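Local coordinates for Abbfa_003403 (Acinetobacter baumannii, PDB 4ZXH), which probably builds a peptide product as a four-domain nonribosomal peptide synthetase, carrying intermediates on a phosphopantetheine arm between its condensation, adenylation and thioesterase domains, at residues G25-Q30 with M75-Q80; L982-E987 with I1054-R1059; E987-V992 with S1008-K1013; D999-L1004 with A1029-Y1034. All blocks are in the same frame, centred on the assembly; numbering follows the deposited sequence.

Contact 1: G25-Q30 with M75-Q80; sequences GIWYIQ and MPANDQ. With PNS (4'-phosphopantetheine), chain B.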
# COMPACT_ATOMS: atom_id res chain seq x y z
N GLY A 25 1.16 -21.04 -9.92
CA GLY A 25 1.04 -19.60 -9.81
C GLY A 25 -0.31 -19.07 -10.25
O GLY A 25 -0.91 -18.24 -9.57
N ILE A 26 -0.80 -19.52 -11.40
CA ILE A 26 -2.11 -19.08 -11.86
C ILE A 26 -3.20 -19.54 -10.89
O ILE A 26 -4.07 -18.76 -10.50
CB ILE A 26 -2.47 -19.64 -13.23
CG1 ILE A 26 -1.33 -19.46 -14.24
CG2 ILE A 26 -3.79 -19.05 -13.66
CD1 ILE A 26 -0.99 -18.05 -14.52
N TRP A 27 -3.14 -20.82 -10.55
CA TRP A 27 -4.09 -21.41 -9.63
C TRP A 27 -4.17 -20.58 -8.37
O TRP A 27 -5.25 -20.10 -7.99
CB TRP A 27 -3.70 -22.84 -9.29
CG TRP A 27 -4.74 -23.58 -8.55
CD1 TRP A 27 -5.70 -24.40 -9.08
CD2 TRP A 27 -4.95 -23.58 -7.13
NE1 TRP A 27 -6.48 -24.93 -8.07
CE2 TRP A 27 -6.05 -24.43 -6.87
CE3 TRP A 27 -4.31 -22.96 -6.05
CZ2 TRP A 27 -6.52 -24.66 -5.58
CZ3 TRP A 27 -4.78 -23.19 -4.77
CH2 TRP A 27 -5.87 -24.04 -4.55
N TYR A 28 -3.01 -20.37 -7.75
CA TYR A 28 -2.93 -19.60 -6.52
C TYR A 28 -3.61 -18.23 -6.64
O TYR A 28 -4.40 -17.83 -5.78
CB TYR A 28 -1.48 -19.43 -6.09
CG TYR A 28 -1.30 -18.71 -4.78
CD1 TYR A 28 -1.55 -19.34 -3.57
CD2 TYR A 28 -0.86 -17.40 -4.75
CE1 TYR A 28 -1.38 -18.67 -2.36
CE2 TYR A 28 -0.70 -16.73 -3.56
CZ TYR A 28 -0.95 -17.36 -2.36
OH TYR A 28 -0.77 -16.67 -1.17
N ILE A 29 -3.30 -17.51 -7.71
CA ILE A 29 -3.86 -16.17 -7.89
C ILE A 29 -5.39 -16.24 -7.94
O ILE A 29 -6.06 -15.39 -7.34
CB ILE A 29 -3.28 -15.51 -9.17
CG1 ILE A 29 -1.78 -15.30 -8.98
CG2 ILE A 29 -3.94 -14.17 -9.44
CD1 ILE A 29 -1.07 -14.70 -10.14
N GLN A 30 -5.94 -17.26 -8.59
CA GLN A 30 -7.40 -17.41 -8.65
C GLN A 30 -8.04 -17.72 -7.29
O GLN A 30 -9.16 -17.27 -7.04
CB GLN A 30 -7.80 -18.50 -9.64
CG GLN A 30 -9.25 -18.38 -10.10
CD GLN A 30 -9.51 -17.08 -10.87
OE1 GLN A 30 -8.90 -16.84 -11.89
NE2 GLN A 30 -10.40 -16.26 -10.36
N MET A 75 -9.33 -28.87 -10.31
CA MET A 75 -8.10 -28.68 -9.53
C MET A 75 -8.39 -28.34 -8.07
O MET A 75 -8.23 -27.21 -7.64
CB MET A 75 -7.22 -27.57 -10.15
CG MET A 75 -6.76 -27.86 -11.58
SD MET A 75 -5.87 -26.50 -12.38
CE MET A 75 -5.93 -27.02 -14.08
N PRO A 76 -8.81 -29.34 -7.30
CA PRO A 76 -9.20 -29.13 -5.91
C PRO A 76 -7.99 -29.10 -4.99
O PRO A 76 -6.91 -29.57 -5.39
CB PRO A 76 -10.06 -30.35 -5.61
CG PRO A 76 -9.39 -31.43 -6.42
CD PRO A 76 -8.87 -30.77 -7.68
N ALA A 77 -8.17 -28.59 -3.78
CA ALA A 77 -7.07 -28.53 -2.83
C ALA A 77 -7.37 -29.36 -1.60
O ALA A 77 -8.52 -29.41 -1.15
CB ALA A 77 -6.78 -27.10 -2.45
N ASN A 78 -6.35 -30.03 -1.08
CA ASN A 78 -6.39 -30.64 0.25
C ASN A 78 -5.19 -30.16 1.08
O ASN A 78 -4.46 -29.26 0.65
CB ASN A 78 -6.44 -32.17 0.14
CG ASN A 78 -5.24 -32.76 -0.58
OD1 ASN A 78 -4.11 -32.60 -0.16
ND2 ASN A 78 -5.50 -33.41 -1.71
N ASP A 79 -4.99 -30.73 2.26
CA ASP A 79 -3.93 -30.26 3.16
C ASP A 79 -2.53 -30.72 2.72
O ASP A 79 -1.52 -30.18 3.18
CB ASP A 79 -4.20 -30.71 4.60
CG ASP A 79 -4.39 -32.21 4.73
OD1 ASP A 79 -4.47 -32.90 3.68
OD2 ASP A 79 -4.45 -32.69 5.88
N GLN A 80 -2.48 -31.72 1.84
CA GLN A 80 -1.22 -32.19 1.26
C GLN A 80 -0.91 -31.45 -0.06
O GLN A 80 0.05 -31.77 -0.75
CB GLN A 80 -1.27 -33.71 1.04
O23 PNS B . 3.72 -15.18 -3.13
P24 PNS B . 3.88 -16.65 -3.42
O25 PNS B . 5.07 -17.37 -2.83
O27 PNS B . 3.99 -16.75 -5.03
C28 PNS B . 2.98 -16.19 -5.86
C29 PNS B . 3.31 -16.49 -7.31
C30 PNS B . 3.41 -18.01 -7.40
C31 PNS B . 4.64 -15.83 -7.67
C32 PNS B . 2.21 -15.91 -8.21
O33 PNS B . 1.94 -14.57 -7.75
C34 PNS B . 2.65 -15.93 -9.67
O35 PNS B . 2.90 -16.98 -10.26
N36 PNS B . 2.74 -14.78 -10.31
C37 PNS B . 3.15 -14.69 -11.71
C38 PNS B . 2.01 -14.04 -12.48
C39 PNS B . 1.96 -14.60 -13.87
O40 PNS B . 2.21 -15.77 -14.08
N41 PNS B . 1.65 -13.70 -14.80
C42 PNS B . 1.51 -13.91 -16.22
C43 PNS B . 1.48 -12.48 -16.73
S44 PNS B . 3.14 -12.07 -17.28

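Contact 2: L982-E987 with I1054-R1059; sequences LCTTFE and IVIELR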
# COMPACT_ATOMS: atom_id res chain seq x y z
N LEU A 982 -2.12 -21.98 16.42
CA LEU A 982 -1.49 -21.35 15.26
C LEU A 982 0.04 -21.43 15.36
O LEU A 982 0.71 -21.65 14.36
CB LEU A 982 -1.93 -19.90 15.11
CG LEU A 982 -3.43 -19.71 14.83
CD1 LEU A 982 -3.84 -18.23 14.93
CD2 LEU A 982 -3.78 -20.32 13.46
N CYS A 983 0.59 -21.24 16.55
CA CYS A 983 2.04 -21.30 16.69
C CYS A 983 2.55 -22.68 16.34
O CYS A 983 3.43 -22.82 15.49
CB CYS A 983 2.50 -20.93 18.10
SG CYS A 983 2.58 -19.17 18.38
N THR A 984 1.99 -23.70 16.99
CA THR A 984 2.33 -25.07 16.64
C THR A 984 2.17 -25.34 15.13
O THR A 984 2.99 -26.02 14.53
CB THR A 984 1.48 -26.04 17.42
OG1 THR A 984 1.83 -25.92 18.79
CG2 THR A 984 1.79 -27.43 17.01
N THR A 985 1.15 -24.76 14.51
CA THR A 985 0.96 -25.02 13.09
C THR A 985 2.03 -24.29 12.26
O THR A 985 2.64 -24.89 11.37
CB THR A 985 -0.43 -24.63 12.62
OG1 THR A 985 -1.39 -25.43 13.32
CG2 THR A 985 -0.57 -24.96 11.21
N PHE A 986 2.28 -23.02 12.56
CA PHE A 986 3.39 -22.32 11.92
C PHE A 986 4.71 -23.07 12.07
O PHE A 986 5.44 -23.22 11.08
CB PHE A 986 3.58 -20.93 12.48
CG PHE A 986 2.69 -19.89 11.86
CD1 PHE A 986 1.37 -20.21 11.52
CD2 PHE A 986 3.16 -18.59 11.66
CE1 PHE A 986 0.53 -19.24 10.97
CE2 PHE A 986 2.34 -17.62 11.11
CZ PHE A 986 1.01 -17.94 10.77
N GLU A 987 5.02 -23.54 13.29
CA GLU A 987 6.31 -24.19 13.58
C GLU A 987 6.48 -25.42 12.72
O GLU A 987 7.53 -25.65 12.07
CB GLU A 987 6.40 -24.62 15.05
CG GLU A 987 6.77 -23.48 16.01
CD GLU A 987 6.69 -23.88 17.49
OE1 GLU A 987 6.43 -25.08 17.82
OE2 GLU A 987 6.89 -22.98 18.34
N ILE A 1054 -10.07 -30.80 21.33
CA ILE A 1054 -9.30 -30.73 22.57
C ILE A 1054 -7.96 -31.44 22.45
O ILE A 1054 -7.16 -31.43 23.38
CB ILE A 1054 -10.09 -31.32 23.76
CG1 ILE A 1054 -10.23 -32.84 23.65
CG2 ILE A 1054 -11.45 -30.65 23.89
CD1 ILE A 1054 -11.02 -33.43 24.79
N VAL A 1055 -7.71 -32.04 21.29
CA VAL A 1055 -6.40 -32.61 20.97
C VAL A 1055 -5.62 -31.71 20.02
O VAL A 1055 -6.11 -31.32 18.95
CB VAL A 1055 -6.52 -34.00 20.31
CG1 VAL A 1055 -5.13 -34.54 20.02
CG2 VAL A 1055 -7.29 -34.98 21.19
N ILE A 1056 -4.40 -31.37 20.44
CA ILE A 1056 -3.47 -30.60 19.62
C ILE A 1056 -2.29 -31.50 19.30
O ILE A 1056 -1.70 -32.09 20.21
CB ILE A 1056 -3.03 -29.28 20.35
CG1 ILE A 1056 -1.98 -28.51 19.56
CG2 ILE A 1056 -2.50 -29.58 21.70
CD1 ILE A 1056 -2.34 -28.31 18.12
N GLU A 1057 -1.96 -31.66 18.02
CA GLU A 1057 -0.81 -32.50 17.69
C GLU A 1057 0.44 -31.63 17.60
O GLU A 1057 0.60 -30.88 16.64
CB GLU A 1057 -1.04 -33.28 16.40
CG GLU A 1057 0.08 -34.28 16.06
CD GLU A 1057 -0.36 -35.39 15.09
OE1 GLU A 1057 -1.40 -36.04 15.32
OE2 GLU A 1057 0.33 -35.58 14.07
N LEU A 1058 1.31 -31.72 18.61
CA LEU A 1058 2.54 -30.91 18.67
C LEU A 1058 3.63 -31.43 17.73
O LEU A 1058 4.49 -30.69 17.31
CB LEU A 1058 3.07 -30.89 20.10
CG LEU A 1058 2.14 -30.18 21.08
CD1 LEU A 1058 2.62 -30.26 22.52
CD2 LEU A 1058 2.01 -28.75 20.68
N ARG A 1059 3.59 -32.72 17.41
CA ARG A 1059 4.57 -33.29 16.50
C ARG A 1059 4.05 -34.56 15.83
O ARG A 1059 3.59 -35.45 16.52
CB ARG A 1059 5.89 -33.55 17.23
CG ARG A 1059 6.96 -34.20 16.37
CD ARG A 1059 7.30 -33.36 15.16
NE ARG A 1059 8.23 -34.05 14.26
CZ ARG A 1059 8.60 -33.61 13.06
NH1 ARG A 1059 8.12 -32.46 12.59
NH2 ARG A 1059 9.45 -34.32 12.33

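Contact 3: E987-V992 with S1008-K1013; sequences EQILSV and SLLAVK. With PNS (4'-phosphopantetheine), chain B.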
# COMPACT_ATOMS: atom_id res chain seq x y z
N GLU A 987 5.02 -23.54 13.29
CA GLU A 987 6.31 -24.19 13.58
C GLU A 987 6.48 -25.42 12.72
O GLU A 987 7.53 -25.65 12.07
CB GLU A 987 6.40 -24.62 15.05
CG GLU A 987 6.77 -23.48 16.01
CD GLU A 987 6.69 -23.88 17.49
OE1 GLU A 987 6.43 -25.08 17.82
OE2 GLU A 987 6.89 -22.98 18.34
N GLN A 988 5.40 -26.20 12.69
CA GLN A 988 5.43 -27.55 12.15
C GLN A 988 5.55 -27.49 10.60
O GLN A 988 6.36 -28.19 9.97
CB GLN A 988 4.19 -28.33 12.49
CG GLN A 988 4.27 -29.02 13.68
CD GLN A 988 4.04 -30.49 13.53
OE1 GLN A 988 3.44 -31.04 12.56
NE2 GLN A 988 4.33 -31.13 14.58
N ILE A 989 4.82 -26.55 9.99
CA ILE A 989 4.72 -26.37 8.53
C ILE A 989 5.95 -25.62 7.91
O ILE A 989 6.36 -25.87 6.77
CB ILE A 989 3.40 -25.61 8.20
CG1 ILE A 989 3.03 -25.69 6.74
CG2 ILE A 989 3.52 -24.16 8.53
CD1 ILE A 989 2.67 -27.06 6.34
N LEU A 990 6.58 -24.76 8.70
CA LEU A 990 7.74 -23.97 8.28
C LEU A 990 9.08 -24.54 8.72
O LEU A 990 10.12 -24.03 8.32
CB LEU A 990 7.66 -22.55 8.85
CG LEU A 990 6.49 -21.66 8.46
CD1 LEU A 990 6.51 -20.43 9.34
CD2 LEU A 990 6.64 -21.27 7.03
N SER A 991 9.06 -25.56 9.58
CA SER A 991 10.27 -26.09 10.21
C SER A 991 11.08 -25.01 10.91
O SER A 991 12.29 -24.89 10.72
CB SER A 991 11.14 -26.81 9.20
OG SER A 991 10.36 -27.69 8.43
N VAL A 992 10.39 -24.21 11.72
CA VAL A 992 11.02 -23.20 12.54
C VAL A 992 10.79 -23.64 13.98
O VAL A 992 9.67 -23.95 14.33
CB VAL A 992 10.42 -21.81 12.28
CG1 VAL A 992 11.12 -20.75 13.10
CG2 VAL A 992 10.52 -21.49 10.82
N SER A 1008 3.94 -19.21 -1.20
CA SER A 1008 2.60 -19.41 -1.71
C SER A 1008 2.03 -20.85 -1.64
O SER A 1008 0.94 -21.02 -1.11
CB SER A 1008 2.55 -18.86 -3.13
OG SER A 1008 2.53 -17.43 -3.03
N LEU A 1009 2.75 -21.87 -2.10
CA LEU A 1009 2.24 -23.24 -1.94
C LEU A 1009 2.03 -23.59 -0.45
O LEU A 1009 0.98 -24.12 -0.08
CB LEU A 1009 3.16 -24.26 -2.59
CG LEU A 1009 2.74 -25.73 -2.49
CD1 LEU A 1009 1.25 -25.88 -2.81
CD2 LEU A 1009 3.57 -26.65 -3.39
N LEU A 1010 3.01 -23.28 0.40
CA LEU A 1010 2.86 -23.53 1.85
C LEU A 1010 1.60 -22.89 2.43
O LEU A 1010 0.92 -23.51 3.23
CB LEU A 1010 4.06 -23.01 2.64
CG LEU A 1010 5.30 -23.89 2.70
CD1 LEU A 1010 6.14 -23.48 3.89
CD2 LEU A 1010 4.92 -25.33 2.80
N ALA A 1011 1.32 -21.65 2.03
CA ALA A 1011 0.12 -20.95 2.48
C ALA A 1011 -1.15 -21.72 2.14
O ALA A 1011 -2.10 -21.72 2.92
CB ALA A 1011 0.06 -19.58 1.89
N VAL A 1012 -1.18 -22.38 0.98
CA VAL A 1012 -2.34 -23.19 0.62
C VAL A 1012 -2.45 -24.39 1.55
O VAL A 1012 -3.53 -24.71 2.02
CB VAL A 1012 -2.28 -23.67 -0.84
CG1 VAL A 1012 -3.26 -24.79 -1.03
CG2 VAL A 1012 -2.57 -22.52 -1.81
N LYS A 1013 -1.31 -25.01 1.85
CA LYS A 1013 -1.30 -26.15 2.76
C LYS A 1013 -1.73 -25.72 4.15
O LYS A 1013 -2.55 -26.37 4.78
CB LYS A 1013 0.09 -26.79 2.81
CG LYS A 1013 0.52 -27.45 1.48
CD LYS A 1013 1.87 -28.15 1.63
CE LYS A 1013 2.54 -28.45 0.28
NZ LYS A 1013 1.86 -29.52 -0.50
O23 PNS B . 3.72 -15.18 -3.13
P24 PNS B . 3.88 -16.65 -3.42
O25 PNS B . 5.07 -17.37 -2.83
O27 PNS B . 3.99 -16.75 -5.03
C28 PNS B . 2.98 -16.19 -5.86
C29 PNS B . 3.31 -16.49 -7.31
C30 PNS B . 3.41 -18.01 -7.40
C31 PNS B . 4.64 -15.83 -7.67
C32 PNS B . 2.21 -15.91 -8.21
O33 PNS B . 1.94 -14.57 -7.75
C34 PNS B . 2.65 -15.93 -9.67
O35 PNS B . 2.90 -16.98 -10.26
N36 PNS B . 2.74 -14.78 -10.31
C37 PNS B . 3.15 -14.69 -11.71
C38 PNS B . 2.01 -14.04 -12.48
C39 PNS B . 1.96 -14.60 -13.87
O40 PNS B . 2.21 -15.77 -14.08
N41 PNS B . 1.65 -13.70 -14.80
C42 PNS B . 1.51 -13.91 -16.22
C43 PNS B . 1.48 -12.48 -16.73
S44 PNS B . 3.14 -12.07 -17.28

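Contact 4: D999-L1004 with A1029-Y1034; sequences DDFFEL and ALLAQY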
# COMPACT_ATOMS: atom_id res chain seq x y z
N ASP A 999 5.79 -13.07 14.60
CA ASP A 999 6.59 -13.53 13.48
C ASP A 999 5.71 -13.69 12.27
O ASP A 999 4.64 -14.29 12.35
CB ASP A 999 7.30 -14.85 13.80
CG ASP A 999 8.40 -14.68 14.83
OD1 ASP A 999 8.84 -13.52 15.05
OD2 ASP A 999 8.83 -15.69 15.43
N ASP A 1000 6.17 -13.16 11.15
CA ASP A 1000 5.41 -13.19 9.91
C ASP A 1000 5.66 -14.49 9.14
O ASP A 1000 6.81 -14.94 8.96
CB ASP A 1000 5.75 -11.96 9.07
CG ASP A 1000 4.94 -11.88 7.79
OD1 ASP A 1000 5.14 -12.73 6.89
OD2 ASP A 1000 4.12 -10.94 7.69
N PHE A 1001 4.58 -15.09 8.69
CA PHE A 1001 4.63 -16.39 8.05
C PHE A 1001 5.59 -16.39 6.87
O PHE A 1001 6.37 -17.32 6.71
CB PHE A 1001 3.23 -16.79 7.61
CG PHE A 1001 3.16 -18.07 6.87
CD1 PHE A 1001 3.18 -19.29 7.54
CD2 PHE A 1001 3.04 -18.06 5.48
CE1 PHE A 1001 3.11 -20.49 6.85
CE2 PHE A 1001 2.95 -19.26 4.77
CZ PHE A 1001 2.99 -20.47 5.45
N PHE A 1002 5.54 -15.35 6.05
CA PHE A 1002 6.32 -15.33 4.83
C PHE A 1002 7.76 -14.87 5.09
O PHE A 1002 8.69 -15.33 4.42
CB PHE A 1002 5.63 -14.45 3.77
CG PHE A 1002 4.29 -14.98 3.34
CD1 PHE A 1002 4.19 -15.92 2.31
CD2 PHE A 1002 3.13 -14.55 3.97
CE1 PHE A 1002 2.95 -16.43 1.92
CE2 PHE A 1002 1.88 -15.05 3.58
CZ PHE A 1002 1.79 -16.00 2.56
N GLU A 1003 7.95 -14.00 6.07
CA GLU A 1003 9.30 -13.64 6.49
C GLU A 1003 10.04 -14.81 7.10
O GLU A 1003 11.25 -14.94 6.95
CB GLU A 1003 9.27 -12.48 7.48
CG GLU A 1003 8.88 -11.15 6.84
CD GLU A 1003 8.70 -10.04 7.85
OE1 GLU A 1003 8.88 -10.29 9.07
OE2 GLU A 1003 8.34 -8.92 7.43
N LEU A 1004 9.31 -15.67 7.81
CA LEU A 1004 9.91 -16.86 8.39
C LEU A 1004 10.33 -17.93 7.37
O LEU A 1004 10.90 -18.95 7.74
CB LEU A 1004 8.96 -17.49 9.39
CG LEU A 1004 8.76 -16.78 10.73
CD1 LEU A 1004 7.74 -17.54 11.51
CD2 LEU A 1004 10.06 -16.66 11.52
N ALA A 1029 -6.39 -15.57 1.12
CA ALA A 1029 -6.50 -14.12 1.15
C ALA A 1029 -6.42 -13.62 2.59
O ALA A 1029 -5.74 -12.63 2.87
CB ALA A 1029 -7.77 -13.65 0.48
N LEU A 1030 -7.12 -14.30 3.49
CA LEU A 1030 -7.08 -13.97 4.92
C LEU A 1030 -5.68 -14.16 5.49
O LEU A 1030 -5.22 -13.35 6.30
CB LEU A 1030 -8.08 -14.80 5.72
CG LEU A 1030 -9.50 -14.24 5.59
CD1 LEU A 1030 -10.58 -15.17 6.17
CD2 LEU A 1030 -9.53 -12.88 6.25
N LEU A 1031 -4.99 -15.21 5.05
CA LEU A 1031 -3.63 -15.43 5.55
C LEU A 1031 -2.65 -14.40 5.00
O LEU A 1031 -1.70 -14.01 5.67
CB LEU A 1031 -3.15 -16.84 5.19
CG LEU A 1031 -1.70 -17.12 5.55
CD1 LEU A 1031 -1.50 -16.99 7.03
CD2 LEU A 1031 -1.32 -18.51 5.09
N ALA A 1032 -2.87 -13.96 3.78
CA ALA A 1032 -1.95 -13.00 3.16
C ALA A 1032 -2.00 -11.68 3.84
O ALA A 1032 -1.04 -10.91 3.86
CB ALA A 1032 -2.28 -12.85 1.72
N GLN A 1033 -3.11 -11.45 4.49
CA GLN A 1033 -3.33 -10.14 4.98
C GLN A 1033 -3.29 -10.10 6.51
O GLN A 1033 -2.88 -9.10 7.13
CB GLN A 1033 -4.61 -9.70 4.33
CG GLN A 1033 -5.38 -8.46 4.81
CD GLN A 1033 -4.47 -7.21 5.01
OE1 GLN A 1033 -3.94 -7.13 6.06
NE2 GLN A 1033 -4.07 -6.42 3.91
N TYR A 1034 -3.60 -11.24 7.10
CA TYR A 1034 -3.33 -11.50 8.50
C TYR A 1034 -2.25 -12.59 8.67
O TYR A 1034 -2.56 -13.72 9.03
CB TYR A 1034 -4.63 -11.89 9.23
CG TYR A 1034 -5.70 -10.85 9.04
CD1 TYR A 1034 -5.73 -9.69 9.81
CD2 TYR A 1034 -6.65 -11.01 8.05
CE1 TYR A 1034 -6.71 -8.73 9.62
CE2 TYR A 1034 -7.63 -10.05 7.85
CZ TYR A 1034 -7.65 -8.90 8.64
OH TYR A 1034 -8.60 -7.92 8.46

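Contact 1: G25-Q30 with M75-Q80
Trp27 meets Met75 and Ala77, and it is the one residue of 25-30 that reaches the other segment. The helical segment starts with Gly25. It has no side chain, and its CA lies 3.2 Å from O35 of the 4'-phosphopantetheine. Ile26 also faces the arm, with CD1 4.0 Å from O40 of the cofactor. Trp27 points the other way, toward 75-80. Its CG is anti to the backbone N (chi1 -170°), which carries the indole out from the helix. Trp27 NE1 donates to Met75 O over 2.9 Å, with an N-H...O angle of 149°. The carbonyl oxygen lies near the indole plane, while the donor is tilted from the carbonyl plane. This bond satisfies the buried indole N-H and fixes the rotation of the ring. Trp27 CD1 also packs on Met75 CB at 3.7 Å. Met75 SD sits at the edge of the five-membered ring, 5.0 Å from its centroid, as a Met-aromatic contact. On the six-membered ring, Trp27 CH2 touches Ala77 CB at 3.8 Å. Tyr28 turns to helix 1008-1022, where it meets Ser1008. Ile29 returns to the cofactor side, and its CD1 is 3.8 Å from N36 of the arm. Gln30 bonds to His146 and to the carbonyl of Cys36. Helix 21-32 thus has two working sides. One packs on edge strand 73-78 of a three-stranded antiparallel sheet. The other lines the phosphopantetheine pocket of a condensation domain holding the holo carrier domain.

Contact 2: L982-E987 with I1054-R1059
Thr984 packs against Leu1058 where a carrier-domain helix meets the edge of the thioesterase sheet. Helix 977-990 supplies Thr984. Strand 1055-1057 is an outermost strand of the mixed sheet, which belongs to an alpha/beta-hydrolase fold. It pairs antiparallel with strand 1093-1096. The chain turns at Leu1058, and Leu1058 and Arg1059 both face Leu1093 in a classic beta bulge. The two backbones are closest at this bulge, with Thr984 CA 6.2 Å from Leu1058 CA.

From CB, Thr984 splits into two branches that both face the strand. The methyl CG2 is anti to the backbone N, with OG1 beside that N (chi1 -66°). CG2 lies 3.7 Å from Glu1057 O and 3.9 Å from Leu1058 CD2. More loosely, it faces Ile1056 CD1 at 4.4 Å. The hydroxyl bonds back weakly to Ile980 O, one turn earlier in its own helix. No hydrogen bond joins the two segments; just beyond, Gln988 NE2 bonds to Leu1058 O.

Glu987 forms a salt bridge with Arg1085 on the thioesterase side, while Glu1057 pairs with Arg1094 within the sheet. The side chains of Thr984 and Leu1058 cross at about a right angle. One methyl of the leucine meets both threonine branches, and CD2 of Leu1058 comes 3.4 Å from OG1 of Thr984.

Contact 3: E987-V992 with S1008-K1013
Leu1010 touches Ile989 and Leu990 only two residues after the covalently modified start of its own helix, which is the unusual feature here. Both segments belong to helices of the carrier domain, and Ser1008 is its phosphopantetheine attachment site. Leu1010 CD1 lies 3.7 Å from Ile989 O, in the last turn of helix 977-990. The same methyl also meets Leu990 CD2 at 3.9 Å, so one branch of Leu1010 covers two neighbouring residues. The other branch, CD2, faces Ile989 CG1 at 4.4 Å. Ile989 carries on to Lys1013, where its CD1 is 4.4 Å from Lys1013 CB, while the rest of the lysine chain runs off from the isoleucine. No hydrogen bond crosses between the two segments.

Just past this contact the first helix stops. Ser991 has a positive phi of 53°, and Val992 N bonds back to Glu987 O, five residues earlier.

Ser1008 OG is bonded covalently to P24 of the 4'-phosphopantetheine. OG lies beside the backbone N (chi1 -75°), which brings the phosphate within range of that N-H. Ser1008 N donates to O25 of the cofactor over 2.7 Å. The start of the helix would probably help to stabilise the phosphate charge.

The 1008-1022 helix is thus surrounded on several flanks. Leu1010 meets helix 977-990, Ala1011 touches Leu1031 of helix 1028-1033, and Val1012 packs on Trp27 and Tyr28 of helix 21-32. Leu1009 and Val1012 reach Ile82 of strand 81-87.

Contact 4: D999-L1004 with A1029-Y1034
Phe1001 and Phe1002 both point toward helix 1028-1033, but they meet it differently. Phe1001 CE2 touches Leu1031 CD2 at 4.3 Å, and the methyl approaches this ring obliquely. Phe1002 turns an edge to the helix backbone. Its CE2 lies 4.3 Å from Leu1031 O, near the ring plane, and 4.4 Å from Ala1032 CA.

The two rings are also set against each other. Phe1001 has CG anti to its backbone N (chi1 176°), whereas Phe1002 has CG beside its own (chi1 -64°). As a result, Phe1001 CD2 sits 3.6 Å above the plane of the Phe1002 ring, over its centre. Phe1002 CD2 in turn lies in the Phe1001 plane.

Asp1000 holds the turn that presents them. Its OD1 accepts from Phe1002 N at 2.8 Å, forming an Asx turn, and from Glu1003 N at 3.2 Å. OD2 bonds to Ser1035 just beyond the helix, and a Phe1001-Ser1035 backbone bond also ties the loop there. Phe1001 also reaches Leu1010 and Leu1014, while Phe1002 touches Arg346 of the condensation domain.

No hydrogen bond crosses between 999-1004 and 1029-1034. The contact is mainly apolar packing within the carrier domain, with the Phe1002 edge beside a backbone carbonyl.

In the fold
Contacts 3 and 4 adjoin within the carrier domain, with centres about 10 Å apart. Leu990 CD2 reaches Phe1001 CE1 at 3.6 Å. Contact 2 shares Glu987 with contact 3, and their centres are about 12 Å apart. It joins the carrier domain to the thioesterase sheet. It also touches contact 4, where Phe986 CE2 lies 3.7 Å from Phe1001 CB. Contact 1 lies in the condensation domain, with its centre about 14 Å from that of contact 3 and about 23 Å from that of contact 2. Contacts 1 and 3 both touch the phosphopantetheine: 1008-1013 holds its attachment point, and 25-30 lines its path. Phe1002 of contact 4 is about 5 Å from the same cofactor.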